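Local coordinates for peptidoglycan glycosyltransferase (Eggerthella lenta, PDB 4MNR), which is a penicillin-binding protein that joins an N-terminal domain of the penicillin-binding protein A type to a larger domain of the beta-lactamase-like fold, at residues A55-S60 with T150-D155; S60-Y65 with S73-A78; K116-A121 with A144-P149. All coordinates share one frame; numbering follows the deposited sequence. Where two conformers were deposited one is given.

Contact 1: residues A55-S60 with T150-D155; sequences AGDLAS and TYNAAD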
ATOM      1  N   ALA A  55     -17.914 -10.856 -13.339  1.00 15.20           N
ATOM      2  CA  ALA A  55     -17.109  -9.688 -13.687  1.00 13.66           C
ATOM      3  C   ALA A  55     -15.667 -10.006 -14.089  1.00 14.92           C
ATOM      4  O   ALA A  55     -14.788  -9.152 -13.958  1.00 16.48           O
ATOM      5  CB  ALA A  55     -17.127  -8.659 -12.541  1.00 16.84           C
ATOM      6  N   GLY A  56     -15.425 -11.220 -14.571  1.00 15.74           N
ATOM      7  CA  GLY A  56     -14.115 -11.559 -15.105  1.00 16.77           C
ATOM      8  C   GLY A  56     -13.056 -11.482 -14.031  1.00 15.96           C
ATOM      9  O   GLY A  56     -13.216 -12.074 -12.971  1.00 14.61           O
ATOM     10  N   ASP A  57     -11.981 -10.740 -14.280  1.00 14.04           N
ATOM     11  CA  ASP A  57     -10.926 -10.638 -13.270  1.00 13.55           C
ATOM     12  C   ASP A  57     -10.994  -9.382 -12.396  1.00 11.41           C
ATOM     13  O   ASP A  57     -10.020  -9.037 -11.726  1.00 13.29           O
ATOM     14  CB  ASP A  57      -9.532 -10.787 -13.900  1.00 19.25           C
ATOM     15  CG  ASP A  57      -9.155  -9.624 -14.802  1.00 25.29           C
ATOM     16  OD1 ASP A  57      -9.909  -8.627 -14.890  1.00 25.99           O
ATOM     17  OD2 ASP A  57      -8.069  -9.707 -15.417  1.00 26.10           O
ATOM     18  N   LEU A  58     -12.150  -8.721 -12.376  1.00 12.75           N
ATOM     19  CA  LEU A  58     -12.303  -7.494 -11.592  1.00 11.36           C
ATOM     20  C   LEU A  58     -12.265  -7.793 -10.095  1.00 11.64           C
ATOM     21  O   LEU A  58     -13.124  -8.519  -9.586  1.00 12.76           O
ATOM     22  CB  LEU A  58     -13.618  -6.786 -11.973  1.00 11.73           C
ATOM     23  CG  LEU A  58     -13.769  -5.361 -11.427  1.00 13.75           C
ATOM     24  CD1 LEU A  58     -12.792  -4.385 -12.107  1.00 14.36           C
ATOM     25  CD2 LEU A  58     -15.196  -4.886 -11.598  1.00 15.02           C
ATOM     26  N   ALA A  59     -11.234  -7.277  -9.416  1.00  8.32           N
ATOM     27  CA  ALA A  59     -11.052  -7.468  -7.979  1.00  9.38           C
ATOM     28  C   ALA A  59     -11.085  -8.933  -7.519  1.00 10.40           C
ATOM     29  O   ALA A  59     -11.583  -9.227  -6.442  1.00 11.84           O
ATOM     30  CB  ALA A  59     -12.099  -6.641  -7.201  1.00 12.37           C
ATOM     31  N   SER A  60     -10.532  -9.837  -8.321  1.00 10.40           N
ATOM     32  CA  SER A  60     -10.610 -11.259  -7.998  1.00 12.22           C
ATOM     33  C   SER A  60     -10.115 -11.627  -6.605  1.00 10.94           C
ATOM     34  O   SER A  60     -10.764 -12.401  -5.901  1.00 12.65           O
ATOM     35  CB  SER A  60      -9.861 -12.090  -9.036  1.00 13.56           C
ATOM     36  OG  SER A  60     -10.530 -12.005 -10.270  1.00 14.76           O
ATOM     37  N   THR A 150      -3.108 -12.180 -11.925  1.00 14.04           N
ATOM     38  CA  THR A 150      -4.467 -12.380 -11.481  1.00 13.16           C
ATOM     39  C   THR A 150      -5.153 -13.451 -12.318  1.00 12.41           C
ATOM     40  O   THR A 150      -4.504 -14.167 -13.098  1.00 14.76           O
ATOM     41  CB  THR A 150      -5.243 -11.036 -11.468  1.00 16.27           C
ATOM     42  OG1 THR A 150      -6.489 -11.205 -10.780  1.00 14.95           O
ATOM     43  CG2 THR A 150      -5.480 -10.536 -12.892  1.00 15.67           C
ATOM     44  N   TYR A 151      -6.461 -13.581 -12.123  1.00 12.44           N
ATOM     45  CA  TYR A 151      -7.237 -14.654 -12.720  1.00 13.25           C
ATOM     46  C   TYR A 151      -8.701 -14.255 -12.747  1.00 13.05           C
ATOM     47  O   TYR A 151      -9.124 -13.337 -12.031  1.00 14.80           O
ATOM     48  CB  TYR A 151      -7.080 -15.949 -11.906  1.00 14.32           C
ATOM     49  CG  TYR A 151      -7.545 -15.829 -10.459  1.00 13.46           C
ATOM     50  CD1 TYR A 151      -6.759 -15.204  -9.507  1.00 13.81           C
ATOM     51  CD2 TYR A 151      -8.762 -16.360 -10.055  1.00 15.71           C
ATOM     52  CE1 TYR A 151      -7.168 -15.091  -8.198  1.00 15.70           C
ATOM     53  CE2 TYR A 151      -9.187 -16.249  -8.742  1.00 18.62           C
ATOM     54  CZ  TYR A 151      -8.386 -15.620  -7.820  1.00 19.67           C
ATOM     55  OH  TYR A 151      -8.801 -15.514  -6.514  1.00 21.82           O
ATOM     56  N   ASN A 152      -9.479 -14.928 -13.583  1.00 13.73           N
ATOM     57  CA  ASN A 152     -10.927 -14.736 -13.552  1.00 13.68           C
ATOM     58  C   ASN A 152     -11.490 -15.409 -12.315  1.00 13.81           C
ATOM     59  O   ASN A 152     -11.258 -16.605 -12.106  1.00 16.74           O
ATOM     60  CB  ASN A 152     -11.572 -15.352 -14.788  1.00 22.33           C
ATOM     61  CG  ASN A 152     -11.186 -14.642 -16.052  1.00 24.38           C
ATOM     62  OD1 ASN A 152     -10.956 -13.431 -16.054  1.00 24.54           O
ATOM     63  ND2 ASN A 152     -11.106 -15.391 -17.145  1.00 28.73           N
ATOM     64  N   ALA A 153     -12.241 -14.651 -11.525  1.00 14.19           N
ATOM     65  CA  ALA A 153     -12.835 -15.153 -10.285  1.00 13.32           C
ATOM     66  C   ALA A 153     -13.615 -16.438 -10.495  1.00 18.20           C
ATOM     67  O   ALA A 153     -13.573 -17.329  -9.644  1.00 15.41           O
ATOM     68  CB  ALA A 153     -13.724 -14.084  -9.633  1.00 12.66           C
ATOM     69  N   ALA A 154     -14.302 -16.544 -11.632  1.00 14.64           N
ATOM     70  CA  ALA A 154     -15.113 -17.718 -11.928  1.00 17.86           C
ATOM     71  C   ALA A 154     -14.266 -18.984 -11.990  1.00 21.70           C
ATOM     72  O   ALA A 154     -14.752 -20.078 -11.700  1.00 19.18           O
ATOM     73  CB  ALA A 154     -15.882 -17.530 -13.238  1.00 16.98           C
ATOM     74  N   ASP A 155     -12.998 -18.826 -12.360  1.00 19.73           N
ATOM     75  CA  ASP A 155     -12.118 -19.969 -12.585  1.00 22.83           C
ATOM     76  C   ASP A 155     -11.243 -20.326 -11.393  1.00 24.05           C
ATOM     77  O   ASP A 155     -10.183 -20.924 -11.568  1.00 22.00           O
ATOM     78  CB  ASP A 155     -11.223 -19.698 -13.790  1.00 26.76           C
ATOM     79  CG  ASP A 155     -12.010 -19.472 -15.055  1.00 29.53           C
ATOM     80  OD1 ASP A 155     -13.008 -20.193 -15.270  1.00 32.65           O
ATOM     81  OD2 ASP A 155     -11.636 -18.570 -15.833  1.00 28.20           O
TER
HETATM   82  O   HOH W   1     -15.074 -14.210 -13.188  1.00 20.48           O
HETATM   83  O   HOH W   2      -7.480  -8.740 -10.554  1.00 15.95           O
HETATM   84  O   HOH W   3     -11.365 -15.097  -6.428  1.00 27.52           O
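Two overlapping beta turns lead into helix 60-63 and bring G56, D57 and S60 against T150 to A153, in the loop that follows edge strand 142-148. The first turn is type II', from A55 to L58. The second is type II, from D57 to S60. S60 makes the shorter of the two direct hydrogen bonds. Its OG donates to Y151 O at 2.6 Å, almost in line with the carbonyl bond (162°). The hydroxyl stands opposite the S60 carbonyl carbon (chi1 -67°), and this turns it to the loop. S60 CB lies over one face of the Y151 ring, 4.1 Å from the centroid and offset toward the rim, as a CH-pi contact. Y151 is thus held at its backbone and its ring by one serine. A water also bridges S60 O and Y151 OH, and H61 meets the same ring edge-to-face.

G56 O is gripped twice. A153 N donates to it at 3.1 Å from above the carbonyl plane. A water donates to it at 2.8 Å and accepts from A154 N. D57 CB rests 3.2 Å from Y151 O. D57 OD2 approaches T150 CG2 at 3.7 Å, the two side chains crossing at about a right angle. Another water links D57 O to T150 OG1. Behind the turns, A59 N donates to Q122 OE1 of helix 115-125. The contact joins the N-terminal region to the transpeptidase-family region. G56, with positive phi at the second position, gives the textbook form of a type II' turn.

Contact 2: residues S60-Y65 with S73-A78; sequences SHVVGY and SGIEKA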
ATOM      1  N   SER A  60     -10.532  -9.837  -8.321  1.00 10.40           N
ATOM      2  CA  SER A  60     -10.610 -11.259  -7.998  1.00 12.22           C
ATOM      3  C   SER A  60     -10.115 -11.627  -6.605  1.00 10.94           C
ATOM      4  O   SER A  60     -10.764 -12.401  -5.901  1.00 12.65           O
ATOM      5  CB  SER A  60      -9.861 -12.090  -9.036  1.00 13.56           C
ATOM      6  OG  SER A  60     -10.530 -12.005 -10.270  1.00 14.76           O
ATOM      7  N   HIS A  61      -8.960 -11.108  -6.212  1.00  9.95           N
ATOM      8  CA  HIS A  61      -8.403 -11.490  -4.915  1.00 13.21           C
ATOM      9  C   HIS A  61      -9.260 -10.988  -3.776  1.00 11.73           C
ATOM     10  O   HIS A  61      -9.377 -11.644  -2.744  1.00 15.88           O
ATOM     11  CB  HIS A  61      -6.985 -10.959  -4.764  1.00 13.36           C
ATOM     12  CG  HIS A  61      -6.042 -11.510  -5.778  1.00 13.27           C
ATOM     13  ND1 HIS A  61      -5.902 -10.961  -7.033  1.00 13.40           N
ATOM     14  CD2 HIS A  61      -5.214 -12.581  -5.736  1.00 14.00           C
ATOM     15  CE1 HIS A  61      -5.020 -11.668  -7.719  1.00 11.82           C
ATOM     16  NE2 HIS A  61      -4.585 -12.652  -6.955  1.00 12.54           N
ATOM     17  N   VAL A  62      -9.844  -9.808  -3.960  1.00 10.51           N
ATOM     18  CA  VAL A  62     -10.709  -9.214  -2.947  1.00 11.38           C
ATOM     19  C   VAL A  62     -12.024  -9.989  -2.793  1.00 11.15           C
ATOM     20  O   VAL A  62     -12.421 -10.331  -1.669  1.00 13.86           O
ATOM     21  CB  VAL A  62     -11.012  -7.738  -3.263  1.00 10.65           C
ATOM     22  CG1 VAL A  62     -12.164  -7.227  -2.410  1.00 10.26           C
ATOM     23  CG2 VAL A  62      -9.773  -6.875  -3.026  1.00 13.71           C
ATOM     24  N   VAL A  63     -12.676 -10.295  -3.913  1.00 11.84           N
ATOM     25  CA  VAL A  63     -13.968 -10.976  -3.863  1.00 13.11           C
ATOM     26  C   VAL A  63     -13.822 -12.377  -3.268  1.00 15.57           C
ATOM     27  O   VAL A  63     -14.607 -12.790  -2.410  1.00 13.37           O
ATOM     28  CB  VAL A  63     -14.701 -10.992  -5.247  1.00 15.54           C
ATOM     29  CG1 VAL A  63     -13.914 -11.742  -6.299  1.00 20.59           C
ATOM     30  CG2 VAL A  63     -16.104 -11.611  -5.117  1.00 17.80           C
ATOM     31  N   GLY A  64     -12.770 -13.080  -3.671  1.00 14.18           N
ATOM     32  CA  GLY A  64     -12.535 -14.423  -3.192  1.00 14.15           C
ATOM     33  C   GLY A  64     -13.493 -15.409  -3.830  1.00 17.53           C
ATOM     34  O   GLY A  64     -14.153 -15.113  -4.825  1.00 17.63           O
ATOM     35  N   TYR A  65     -13.568 -16.595  -3.254  1.00 16.26           N
ATOM     36  CA  TYR A  65     -14.455 -17.617  -3.785  1.00 16.22           C
ATOM     37  C   TYR A  65     -15.177 -18.297  -2.649  1.00 19.36           C
ATOM     38  O   TYR A  65     -14.722 -18.263  -1.505  1.00 16.94           O
ATOM     39  CB  TYR A  65     -13.664 -18.645  -4.604  1.00 16.70           C
ATOM     40  CG  TYR A  65     -12.406 -19.135  -3.928  1.00 18.93           C
ATOM     41  CD1 TYR A  65     -11.177 -18.559  -4.221  1.00 20.63           C
ATOM     42  CD2 TYR A  65     -12.444 -20.162  -2.989  1.00 20.79           C
ATOM     43  CE1 TYR A  65     -10.020 -18.991  -3.612  1.00 22.63           C
ATOM     44  CE2 TYR A  65     -11.288 -20.601  -2.363  1.00 24.53           C
ATOM     45  CZ  TYR A  65     -10.079 -20.005  -2.681  1.00 25.76           C
ATOM     46  OH  TYR A  65      -8.914 -20.417  -2.082  1.00 31.04           O
ATOM     47  N   SER A  73     -12.393 -17.741   0.461  1.00 19.01           N
ATOM     48  CA  SER A  73     -11.332 -16.759   0.630  1.00 20.13           C
ATOM     49  C   SER A  73     -11.905 -15.366   0.397  1.00 16.36           C
ATOM     50  O   SER A  73     -13.076 -15.226   0.010  1.00 16.90           O
ATOM     51  CB  SER A  73     -10.203 -17.013  -0.362  1.00 25.89           C
ATOM     52  OG  SER A  73     -10.665 -16.801  -1.684  1.00 29.42           O
ATOM     53  N   GLY A  74     -11.088 -14.343   0.622  1.00 12.95           N
ATOM     54  CA  GLY A  74     -11.495 -12.970   0.354  1.00 12.87           C
ATOM     55  C   GLY A  74     -12.744 -12.538   1.108  1.00 11.09           C
ATOM     56  O   GLY A  74     -12.942 -12.908   2.271  1.00 12.86           O
ATOM     57  N   ILE A  75     -13.586 -11.747   0.452  1.00 12.35           N
ATOM     58  CA  ILE A  75     -14.811 -11.244   1.076  1.00 12.34           C
ATOM     59  C   ILE A  75     -15.809 -12.383   1.296  1.00 13.72           C
ATOM     60  O   ILE A  75     -16.536 -12.398   2.289  1.00 14.34           O
ATOM     61  CB  ILE A  75     -15.439 -10.090   0.239  1.00 12.18           C
ATOM     62  CG1 ILE A  75     -14.545  -8.847   0.292  1.00 12.96           C
ATOM     63  CG2 ILE A  75     -16.859  -9.761   0.706  1.00 14.03           C
ATOM     64  CD1 ILE A  75     -14.535  -8.125   1.639  1.00 14.38           C
ATOM     65  N   GLU A  76     -15.817 -13.360   0.391  1.00 12.92           N
ATOM     66  CA  GLU A  76     -16.684 -14.535   0.547  1.00 15.51           C
ATOM     67  C   GLU A  76     -16.445 -15.220   1.890  1.00 19.29           C
ATOM     68  O   GLU A  76     -17.375 -15.730   2.523  1.00 19.37           O
ATOM     69  CB  GLU A  76     -16.437 -15.549  -0.579  1.00 18.48           C
ATOM     70  CG  GLU A  76     -16.865 -15.094  -1.974  1.00 15.86           C
ATOM     71  CD  GLU A  76     -18.340 -15.363  -2.265  1.00 16.64           C
ATOM     72  OE1 GLU A  76     -18.664 -15.685  -3.427  1.00 18.61           O
ATOM     73  OE2 GLU A  76     -19.178 -15.250  -1.349  1.00 17.70           O
ATOM     74  N   LYS A  77     -15.179 -15.250   2.304  1.00 16.93           N
ATOM     75  CA  LYS A  77     -14.798 -15.796   3.605  1.00 17.97           C
ATOM     76  C   LYS A  77     -15.109 -14.836   4.754  1.00 15.35           C
ATOM     77  O   LYS A  77     -15.767 -15.215   5.728  1.00 19.10           O
ATOM     78  CB  LYS A  77     -13.307 -16.156   3.612  1.00 21.12           C
ATOM     79  CG  LYS A  77     -12.791 -16.731   4.924  1.00 27.49           C
ATOM     80  CD  LYS A  77     -11.277 -16.891   4.865  1.00 31.07           C
ATOM     81  CE  LYS A  77     -10.746 -17.649   6.066  1.00 39.38           C
ATOM     82  NZ  LYS A  77      -9.974 -16.763   6.975  1.00 42.48           N
ATOM     83  N   ALA A  78     -14.641 -13.597   4.637  1.00 15.13           N
ATOM     84  CA  ALA A  78     -14.746 -12.637   5.731  1.00 18.32           C
ATOM     85  C   ALA A  78     -16.191 -12.343   6.095  1.00 19.18           C
ATOM     86  O   ALA A  78     -16.518 -12.145   7.264  1.00 21.46           O
ATOM     87  CB  ALA A  78     -14.014 -11.346   5.384  1.00 16.33           C
TER
HETATM   88  O   HOH W   4      -9.259 -14.378  -2.413  1.00 21.66           O
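Y65 and S73 hold each other by backbone and side chain. S73 N donates to Y65 O at 3.1 Å. Y65 N returns a weak bond to S73 OG at 3.3 Å. The same OG lies over one face of the Y65 ring, offset toward the rim, 3.0 Å from CE1. S73 CB adds a CH-pi contact over the face. The S73 hydroxyl sits between its backbone N and carbonyl carbon (chi1 65°), which puts it over the ring and near Y65 N. A water ties it to H61 O.

The two short helices flank strands 66-67 and 71-72 in the N-terminal region, which belongs to the penicillin-binding protein A dimerisation family. Carbonyls of helix 60-63 take N-H groups of helix 74-78: I75 N bonds V62 O at 2.8 Å and E76 N bonds V63 O at 3.1 Å. G64 and G74 meet with CA atoms 4.0 Å apart, and G64 CA points a C-H at S73 O.

V62 and I75 lie side by side, with CG1 of each 3.9 Å apart. Salt bridges hold buried E76 OE1 to R51 and OE2 to R27, and Y53 OH hydrogen-bonds OE1. F156 meets the Y65 ring with nearly parallel planes.

Contact 3: residues K116-A121 with A144-P149; sequences KIQQAA and AMASAP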
ATOM      1  N   LYS A 116     -14.234   1.493 -12.117  1.00 12.55           N
ATOM      2  CA  LYS A 116     -13.348   2.124 -13.096  1.00 13.18           C
ATOM      3  C   LYS A 116     -11.951   2.358 -12.527  1.00 14.05           C
ATOM      4  O   LYS A 116     -10.945   2.167 -13.223  1.00 14.17           O
ATOM      5  CB  LYS A 116     -13.936   3.441 -13.616  1.00 16.68           C
ATOM      6  CG  LYS A 116     -15.224   3.262 -14.410  1.00 21.79           C
ATOM      7  CD  LYS A 116     -15.859   4.613 -14.737  1.00 34.21           C
ATOM      8  CE  LYS A 116     -14.911   5.512 -15.519  1.00 43.19           C
ATOM      9  NZ  LYS A 116     -15.518   6.849 -15.822  1.00 46.74           N
ATOM     10  N   ILE A 117     -11.886   2.769 -11.261  1.00  8.29           N
ATOM     11  CA  ILE A 117     -10.594   2.943 -10.605  1.00  7.52           C
ATOM     12  C   ILE A 117      -9.944   1.574 -10.413  1.00 11.40           C
ATOM     13  O   ILE A 117      -8.746   1.405 -10.618  1.00 11.56           O
ATOM     14  CB  ILE A 117     -10.738   3.695  -9.262  1.00  8.03           C
ATOM     15  CG1 ILE A 117     -11.392   5.053  -9.506  1.00 10.95           C
ATOM     16  CG2 ILE A 117      -9.378   3.911  -8.618  1.00 11.38           C
ATOM     17  CD1 ILE A 117     -11.632   5.858  -8.233  1.00 12.99           C
ATOM     18  N   GLN A 118     -10.754   0.584 -10.051  1.00 10.44           N
ATOM     19  CA  GLN A 118     -10.254  -0.781  -9.905  1.00 10.56           C
ATOM     20  C   GLN A 118      -9.653  -1.281 -11.224  1.00  9.17           C
ATOM     21  O   GLN A 118      -8.573  -1.849 -11.238  1.00 10.81           O
ATOM     22  CB  GLN A 118     -11.384  -1.712  -9.459  1.00  8.72           C
ATOM     23  CG  GLN A 118     -10.950  -3.173  -9.316  1.00 10.49           C
ATOM     24  CD  GLN A 118     -10.039  -3.413  -8.130  1.00  9.41           C
ATOM     25  OE1 GLN A 118     -10.125  -2.720  -7.119  1.00  9.05           O
ATOM     26  NE2 GLN A 118      -9.178  -4.422  -8.245  1.00  7.74           N
ATOM     27  N   GLN A 119     -10.331  -1.016 -12.336  1.00  7.76           N
ATOM     28  CA  GLN A 119      -9.831  -1.464 -13.634  1.00  9.29           C
ATOM     29  C   GLN A 119      -8.521  -0.747 -13.974  1.00 14.71           C
ATOM     30  O   GLN A 119      -7.602  -1.354 -14.537  1.00 12.38           O
ATOM     31  CB  GLN A 119     -10.871  -1.240 -14.745  1.00 12.11           C
ATOM     32  CG  GLN A 119     -10.462  -1.847 -16.071  1.00 15.22           C
ATOM     33  CD  GLN A 119     -10.296  -3.344 -15.973  1.00 19.03           C
ATOM     34  OE1 GLN A 119     -11.230  -4.051 -15.589  1.00 20.99           O
ATOM     35  NE2 GLN A 119      -9.104  -3.840 -16.306  1.00 19.26           N
ATOM     36  N   ALA A 120      -8.434   0.541 -13.637  1.00 12.11           N
ATOM     37  CA  ALA A 120      -7.206   1.285 -13.911  1.00 12.05           C
ATOM     38  C   ALA A 120      -6.042   0.709 -13.112  1.00 11.27           C
ATOM     39  O   ALA A 120      -4.930   0.591 -13.629  1.00 13.19           O
ATOM     40  CB  ALA A 120      -7.379   2.775 -13.597  1.00 13.34           C
ATOM     41  N   ALA A 121      -6.304   0.354 -11.859  1.00  7.09           N
ATOM     42  CA  ALA A 121      -5.257  -0.252 -11.024  1.00  8.30           C
ATOM     43  C   ALA A 121      -4.792  -1.580 -11.614  1.00 11.80           C
ATOM     44  O   ALA A 121      -3.594  -1.879 -11.656  1.00 12.24           O
ATOM     45  CB  ALA A 121      -5.766  -0.442  -9.606  1.00  9.33           C
ATOM     46  N   ALA A 144      -9.753   1.113  -4.795  1.00  7.54           N
ATOM     47  CA  ALA A 144      -9.223   0.039  -5.640  1.00  6.46           C
ATOM     48  C   ALA A 144      -8.203  -0.774  -4.845  1.00  7.11           C
ATOM     49  O   ALA A 144      -7.474  -0.246  -4.018  1.00  8.47           O
ATOM     50  CB  ALA A 144      -8.558   0.599  -6.928  1.00  9.72           C
HETATM   51  N   MSE A 145      -8.169  -2.075  -5.102  1.00  8.27           N
HETATM   52  CA  MSE A 145      -7.209  -2.954  -4.458  1.00  8.62           C
HETATM   53  C   MSE A 145      -6.957  -4.082  -5.441  1.00  9.67           C
HETATM   54  O   MSE A 145      -7.841  -4.906  -5.684  1.00  8.27           O
HETATM   55  CB  MSE A 145      -7.747  -3.466  -3.110  1.00  9.28           C
HETATM   56  CG  MSE A 145      -6.816  -4.410  -2.394  1.00 10.64           C
HETATM   57 SE   MSE A 145      -7.423  -4.738  -0.559  0.64 14.21          SE
HETATM   58  CE  MSE A 145      -6.370  -3.366   0.298  1.00 16.35           C
ATOM     59  N   ALA A 146      -5.774  -4.071  -6.059  1.00  7.20           N
ATOM     60  CA  ALA A 146      -5.428  -5.020  -7.135  1.00  8.59           C
ATOM     61  C   ALA A 146      -4.112  -5.738  -6.886  1.00  8.83           C
ATOM     62  O   ALA A 146      -3.156  -5.150  -6.385  1.00  7.79           O
ATOM     63  CB  ALA A 146      -5.350  -4.311  -8.479  1.00 12.34           C
ATOM     64  N   SER A 147      -4.075  -7.016  -7.251  0.60  8.29           N
ATOM     65  CA  SER A 147      -2.838  -7.789  -7.214  0.60  8.59           C
ATOM     66  C   SER A 147      -2.620  -8.401  -8.594  0.60  9.06           C
ATOM     67  O   SER A 147      -3.585  -8.659  -9.319  0.60 11.26           O
ATOM     68  CB  SER A 147      -2.928  -8.907  -6.173  0.60  9.45           C
ATOM     69  OG  SER A 147      -3.257  -8.386  -4.899  0.60  8.63           O
ATOM     70  N   ALA A 148      -1.358  -8.614  -8.955  1.00  9.25           N
ATOM     71  CA  ALA A 148      -1.004  -9.255 -10.214  1.00 10.23           C
ATOM     72  C   ALA A 148       0.169 -10.194  -9.959  1.00 12.42           C
ATOM     73  O   ALA A 148       1.053  -9.867  -9.186  1.00 10.61           O
ATOM     74  CB  ALA A 148      -0.630  -8.203 -11.253  1.00 12.82           C
ATOM     75  N   PRO A 149       0.192 -11.365 -10.619  1.00 12.25           N
ATOM     76  CA  PRO A 149      -0.755 -11.859 -11.620  1.00 11.51           C
ATOM     77  C   PRO A 149      -2.124 -12.151 -11.042  1.00 14.81           C
ATOM     78  O   PRO A 149      -2.295 -12.319  -9.830  1.00 14.56           O
ATOM     79  CB  PRO A 149      -0.113 -13.166 -12.103  1.00 13.96           C
ATOM     80  CG  PRO A 149       1.306 -13.073 -11.718  1.00 19.75           C
ATOM     81  CD  PRO A 149       1.323 -12.286 -10.443  1.00 13.91           C
TER
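M145 N donates to Q118 OE1 at 2.9 Å, in a nearly straight bond (165°). Q118 NE2 donates back to M145 O, also at 2.9 Å. One side-chain amide therefore serves both backbone polar atoms of a single strand residue. The two bonds differ in geometry. M145 N is only slightly tilted from the plane of the Q118 carbonyl. Q118 NE2 instead stands well above the carbonyl plane of M145, while M145 O lies in the plane of the Q118 amide. The first torsion of Q118 is extended and the chain bends at the second (chi2 71°), which lays the amide alongside the strand. A further bond from NE2 to Q122 OE1 helps fix its rotation.

M145 sits on strand 142-148, at the edge of the five-stranded antiparallel sheet. Its neighbours A144 and A146 pair with V134 and C132 of strand 130-135, so the amide of Q118 serves M145 where the sheet has no further strand of this chain. Helix 115-125 packs on one face of that sheet beside helix 438-453, in the manner of the beta-lactamase-like fold. I117 touches A450 and V453 of the second helix.

Beside the amide, alanines make most of the apolar contacts, joined by I117. A144 CB points to the helix and lies 3.8 Å from I117 CG2. A121 CB is 4.0 Å from A144 CB. A121 CB also meets A146 CB at 4.1 Å. The alanines let the helix segment come close to the strand, with axes 7.3 Å apart and 29° between their directions. The selenomethionine side chain of M145 starts away from the helix and touches A176 and V133.

From the N terminus, the chain reaches segment 55-60. Contact 2 follows, sharing S60, and closes a short loop between helices 60-63 and 74-78. The chain then runs through helix 115-125 and strand 130-135 to strand 142-148, where contact 3 closes a second loop. Contacts 2 and 3 lie in series. The chain enters segment 150-155, where contact 1 closes the long loop that encloses both. H61 of contact 2 packs on T150 of contact 1 and on P149 of contact 3. L58 and A59 of contact 1 rest on Q118. Contact 1 ties the N-terminal region to the loop after the edge strand. Contact 2 lies within that region, and contact 3 seats helix 115-125 on the strand.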